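Local coordinates for protein JSC1_58120g3 ([Leptolyngbya] sp. JSC-1, PDB 6XHH) that binds a verdin-type bilin in a GAF domain of the cyanobacteriochrome family and absorbs far-red light in its dark state, probably serving as a light sensor, at residues R13-S16 / S20-S23; D90-G95 / E119-F124. All coordinates share one frame; numbering follows the deposited sequence.

Contact 1 (R13-S16 / S20-S23)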
loop_
_atom_site.group_PDB
_atom_site.type_symbol
_atom_site.label_atom_id
_atom_site.label_comp_id
_atom_site.label_asym_id
_atom_site.label_seq_id
_atom_site.Cartn_x
_atom_site.Cartn_y
_atom_site.Cartn_z
ATOM N N ARG A 13 13.508 1.183 13.032
ATOM C CA ARG A 13 14.679 0.492 13.549
ATOM C C ARG A 13 14.813 0.600 15.062
ATOM O O ARG A 13 15.704 -0.038 15.633
ATOM C CB ARG A 13 15.944 1.025 12.871
ATOM C CG ARG A 13 17.091 0.034 12.879
ATOM C CD ARG A 13 16.776 -1.192 12.050
ATOM N NE ARG A 13 17.023 -0.963 10.634
ATOM C CZ ARG A 13 18.231 -0.971 10.081
ATOM N NH1 ARG A 13 19.305 -1.194 10.829
ATOM N NH2 ARG A 13 18.369 -0.756 8.779
ATOM N N GLN A 14 13.953 1.375 15.728
ATOM C CA GLN A 14 14.001 1.467 17.184
ATOM C C GLN A 14 13.258 0.332 17.878
ATOM O O GLN A 14 13.225 0.302 19.112
ATOM C CB GLN A 14 13.448 2.818 17.654
ATOM C CG GLN A 14 14.464 3.955 17.532
ATOM C CD GLN A 14 13.860 5.326 17.760
ATOM O OE1 GLN A 14 12.646 5.508 17.687
ATOM N NE2 GLN A 14 14.716 6.308 18.027
ATOM N N VAL A 15 12.665 -0.594 17.126
ATOM C CA VAL A 15 12.085 -1.808 17.683
ATOM C C VAL A 15 12.740 -3.009 17.011
ATOM O O VAL A 15 13.389 -2.892 15.968
ATOM C CB VAL A 15 10.554 -1.849 17.521
ATOM C CG1 VAL A 15 9.897 -0.928 18.537
ATOM C CG2 VAL A 15 10.170 -1.459 16.099
ATOM N N SER A 16 12.553 -4.181 17.623
ATOM C CA SER A 16 13.332 -5.369 17.283
ATOM C C SER A 16 12.563 -6.350 16.406
ATOM O O SER A 16 13.038 -6.739 15.334
ATOM C CB SER A 16 13.793 -6.069 18.568
ATOM O OG SER A 16 14.105 -5.126 19.580
ATOM N N SER A 20 6.411 -5.601 15.673
ATOM C CA SER A 20 6.536 -4.206 16.085
ATOM C C SER A 20 6.908 -3.319 14.903
ATOM O O SER A 20 6.430 -2.183 14.797
ATOM C CB SER A 20 7.579 -4.075 17.197
ATOM O OG SER A 20 7.133 -4.701 18.390
ATOM N N ILE A 21 7.780 -3.814 14.016
ATOM C CA ILE A 21 8.162 -3.058 12.821
ATOM C C ILE A 21 6.937 -2.766 11.962
ATOM O O ILE A 21 6.737 -1.633 11.500
ATOM C CB ILE A 21 9.227 -3.829 12.026
ATOM C CG1 ILE A 21 10.526 -3.887 12.834
ATOM C CG2 ILE A 21 9.460 -3.188 10.666
ATOM C CD1 ILE A 21 11.680 -4.557 12.116
ATOM N N PHE A 22 6.104 -3.786 11.735
ATOM C CA PHE A 22 4.882 -3.603 10.951
ATOM C C PHE A 22 3.963 -2.573 11.590
ATOM O O PHE A 22 3.432 -1.689 10.909
ATOM C CB PHE A 22 4.145 -4.930 10.805
ATOM C CG PHE A 22 4.739 -5.849 9.784
ATOM C CD1 PHE A 22 5.979 -5.587 9.220
ATOM C CD2 PHE A 22 4.052 -6.988 9.397
ATOM C CE1 PHE A 22 6.512 -6.449 8.277
ATOM C CE2 PHE A 22 4.571 -7.839 8.452
ATOM C CZ PHE A 22 5.807 -7.583 7.904
ATOM N N SER A 23 3.742 -2.684 12.900
ATOM C CA SER A 23 2.807 -1.780 13.562
ATOM C C SER A 23 3.326 -0.351 13.555
ATOM O O SER A 23 2.586 0.592 13.250
ATOM C CB SER A 23 2.559 -2.249 14.995
ATOM O OG SER A 23 1.821 -3.455 15.004
#
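Ser-20 meets Val-15 at the turn between two helices, an example of how a short connection is folded back on the first turn of the helix it leads into. The connection follows helix 2-13 and enters helix 18-33, and the side chain of Val-15 points toward the serine. The CB atoms of Val-15 and Ser-20 lie 3.7 Å apart, and CG2 of Val-15 comes to 3.8 Å from the same Ser-20 CB, while CG1 of Val-15 reaches it more loosely. The serine is therefore touched on its methylene carbon. Its hydroxyl turns to another task: with OG placed beside the backbone N of Ser-20 (chi1 -68°), it hydrogen-bonds the carboxylate of Asp-17, just before helix 18-33.

Next along the helix, Ile-21 starts off alongside the connection and reaches back toward it with its longer branch. CG2 of Val-15 lies over the Ser-20 to Ile-21 peptide: it is 3.9 Å from Ile-21 N and 4.1 Å from Ile-21 CG1. The isoleucine then runs on in an extended chain (chi2 -177°), which carries CD1 to within 4.1 Å of the backbone O of Ser-16. Ile-21 also touches Ala-173 of helix 157-178, and the next residue, Phe-22, packs on Leu-170 and Ile-174 of that helix and on strand 49-56.

No hydrogen bond joins the two segments. The connection is seated on the helix by van der Waals contacts of aliphatic carbons with one another and with backbone atoms, and the hydroxyl of Ser-20 is bonded to Asp-17, which leaves the serine's carbon side to the valine.

Contact 2 (D90-G95 / E119-F124)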
loop_
_atom_site.group_PDB
_atom_site.type_symbol
_atom_site.label_atom_id
_atom_site.label_comp_id
_atom_site.label_asym_id
_atom_site.label_seq_id
_atom_site.Cartn_x
_atom_site.Cartn_y
_atom_site.Cartn_z
ATOM N N ASP A 90 -6.710 8.621 -6.708
ATOM C CA ASP A 90 -7.246 9.689 -5.866
ATOM C C ASP A 90 -8.673 9.381 -5.427
ATOM O O ASP A 90 -9.046 9.615 -4.275
ATOM C CB ASP A 90 -7.247 11.021 -6.612
ATOM C CG ASP A 90 -5.868 11.587 -6.826
ATOM O OD1 ASP A 90 -4.885 10.889 -6.518
ATOM O OD2 ASP A 90 -5.782 12.751 -7.271
ATOM N N ASP A 91 -9.484 8.880 -6.352
ATOM C CA ASP A 91 -10.927 8.745 -6.184
ATOM C C ASP A 91 -11.315 7.450 -6.887
ATOM O O ASP A 91 -11.190 7.371 -8.108
ATOM C CB ASP A 91 -11.629 9.957 -6.804
ATOM C CG ASP A 91 -13.139 9.949 -6.629
ATOM O OD1 ASP A 91 -13.734 8.873 -6.481
ATOM O OD2 ASP A 91 -13.722 11.047 -6.677
ATOM N N ILE A 92 -11.774 6.438 -6.141
ATOM C CA ILE A 92 -12.045 5.136 -6.750
ATOM C C ILE A 92 -13.114 5.205 -7.836
ATOM O O ILE A 92 -13.234 4.274 -8.645
ATOM C CB ILE A 92 -12.437 4.076 -5.692
ATOM C CG1 ILE A 92 -13.787 4.398 -5.037
ATOM C CG2 ILE A 92 -11.308 3.875 -4.680
ATOM C CD1 ILE A 92 -14.339 3.208 -4.229
ATOM N N TYR A 93 -13.899 6.274 -7.879
ATOM C CA TYR A 93 -14.932 6.397 -8.897
ATOM C C TYR A 93 -14.452 7.124 -10.137
ATOM O O TYR A 93 -15.197 7.186 -11.123
ATOM C CB TYR A 93 -16.157 7.107 -8.316
ATOM C CG TYR A 93 -16.703 6.391 -7.106
ATOM C CD1 TYR A 93 -17.154 5.075 -7.193
ATOM C CD2 TYR A 93 -16.733 7.009 -5.867
ATOM C CE1 TYR A 93 -17.652 4.407 -6.079
ATOM C CE2 TYR A 93 -17.222 6.345 -4.758
ATOM C CZ TYR A 93 -17.673 5.048 -4.873
ATOM O OH TYR A 93 -18.168 4.398 -3.766
ATOM N N LEU A 94 -13.241 7.677 -10.110
ATOM C CA LEU A 94 -12.704 8.393 -11.257
ATOM C C LEU A 94 -11.501 7.716 -11.891
ATOM O O LEU A 94 -11.349 7.792 -13.110
ATOM C CB LEU A 94 -12.330 9.830 -10.866
ATOM C CG LEU A 94 -13.504 10.691 -10.386
ATOM C CD1 LEU A 94 -13.040 12.072 -9.983
ATOM C CD2 LEU A 94 -14.562 10.796 -11.474
ATOM N N GLY A 95 -10.643 7.061 -11.130
ATOM C CA GLY A 95 -9.688 6.144 -11.717
ATOM C C GLY A 95 -8.250 6.474 -11.361
ATOM O O GLY A 95 -7.959 7.378 -10.585
ATOM N N GLU A 119 -16.106 -2.346 -6.363
ATOM C CA GLU A 119 -16.972 -2.932 -5.340
ATOM C C GLU A 119 -16.151 -3.575 -4.223
ATOM O O GLU A 119 -16.501 -3.482 -3.036
ATOM C CB GLU A 119 -17.911 -3.949 -5.996
ATOM C CG GLU A 119 -18.917 -4.568 -5.046
ATOM C CD GLU A 119 -19.648 -5.747 -5.666
ATOM O OE1 GLU A 119 -20.211 -6.566 -4.908
ATOM O OE2 GLU A 119 -19.659 -5.854 -6.913
ATOM N N ALA A 120 -15.052 -4.228 -4.593
ATOM C CA ALA A 120 -14.128 -4.790 -3.610
ATOM C C ALA A 120 -13.568 -3.707 -2.693
ATOM O O ALA A 120 -13.519 -3.880 -1.469
ATOM C CB ALA A 120 -12.995 -5.523 -4.330
ATOM N N LEU A 121 -13.160 -2.577 -3.268
ATOM C CA LEU A 121 -12.679 -1.454 -2.469
ATOM C C LEU A 121 -13.763 -0.925 -1.536
ATOM O O LEU A 121 -13.511 -0.679 -0.349
ATOM C CB LEU A 121 -12.156 -0.354 -3.408
ATOM C CG LEU A 121 -10.818 -0.686 -4.088
ATOM C CD1 LEU A 121 -10.564 0.150 -5.345
ATOM C CD2 LEU A 121 -9.696 -0.509 -3.092
ATOM N N GLU A 122 -14.984 -0.757 -2.048
ATOM C CA GLU A 122 -16.102 -0.378 -1.190
ATOM C C GLU A 122 -16.287 -1.367 -0.043
ATOM O O GLU A 122 -16.600 -0.966 1.085
ATOM C CB GLU A 122 -17.385 -0.268 -2.019
ATOM C CG GLU A 122 -17.494 1.004 -2.856
ATOM C CD GLU A 122 -18.582 0.901 -3.897
ATOM O OE1 GLU A 122 -19.035 -0.234 -4.159
ATOM O OE2 GLU A 122 -18.986 1.944 -4.447
ATOM N N SER A 123 -16.087 -2.666 -0.300
ATOM C CA SER A 123 -16.259 -3.643 0.773
ATOM C C SER A 123 -15.230 -3.473 1.880
ATOM O O SER A 123 -15.466 -3.937 3.005
ATOM C CB SER A 123 -16.199 -5.075 0.222
ATOM O OG SER A 123 -14.864 -5.555 0.132
ATOM N N PHE A 124 -14.100 -2.825 1.593
ATOM C CA PHE A 124 -13.093 -2.534 2.599
ATOM C C PHE A 124 -13.157 -1.087 3.073
ATOM O O PHE A 124 -12.260 -0.641 3.804
ATOM C CB PHE A 124 -11.708 -2.882 2.049
ATOM C CG PHE A 124 -11.524 -4.359 1.803
ATOM C CD1 PHE A 124 -11.607 -5.260 2.854
ATOM C CD2 PHE A 124 -11.306 -4.849 0.525
ATOM C CE1 PHE A 124 -11.460 -6.613 2.637
ATOM C CE2 PHE A 124 -11.158 -6.210 0.304
ATOM C CZ PHE A 124 -11.230 -7.088 1.363
#
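Tyr-93 and Glu-122 supply the polar half of a contact in which a loop approaches a helix through one hydrogen bond and a small apolar patch. The tyrosine OH donates to OE2 of Glu-122 at 2.7 Å, using the anti lone pair, the one directed away from the other carboxylate oxygen. OE2 sits at the edge of the ring, in its plane, also 3.2 Å from Tyr-93 CE1, and the carboxylate is turned 58° against the ring. The two side chains run at about a right angle, with the glutamate extended beyond CG (chi2 166°) so that its end reaches the phenol.

Apolar contact lies beside this bond. CG2 of Ile-92 touches CD1 of Leu-121 at 3.9 Å, the two side chains lying roughly antiparallel alongside each other, and CD1 of Ile-92 rests 4.1 Å from the aliphatic CG of Glu-122. The isoleucine has a second role within its own loop: its CG1 stands 3.8 Å above the centre of the Tyr-93 ring and covers that face.

The loop is shaped by one side chain-to-backbone bond and two backbone bonds. Asp-91 OD1 accepts from Tyr-93 N at 3.0 Å, forming an Asx turn, and the carbonyl O of Asp-91 receives both Leu-94 N and Gly-95 N. This folds the chain tightly where it passes from strand 87-89 toward strand 95-100.

On the helix, Ala-120 touches the bound bilin and the side chain of Leu-121 is about 5 Å from it; the loop packs on a different side of the helix from the methyl of Ala-120. A short phenol-carboxylate bond between two solvent-exposed residues, backed by buried Ile-92 and Leu-121, is consistent with a phenol polarised by the carboxylate and a glutamate anchored at one oxygen.

Contacts 1 and 2 lie on opposite sides of the chain's centre, their own centres 30 Å apart and their nearest atoms about 17 Å apart, so neither touches the other. Contact 1 is complete in the chain well before contact 2 begins. Between them runs the six-stranded antiparallel sheet of the GAF domain: contact 1 joins the loop after helix 2-13 to helix 18-33, which packs on helix 157-178 and strand 49-56, while contact 2 is on the side holding the bilin, where the loop after strand 87-89 meets helix 115-123. One is thus a local helix connection on the far side of the sheet, the other a contact, distant in sequence, beside the chromophore pocket.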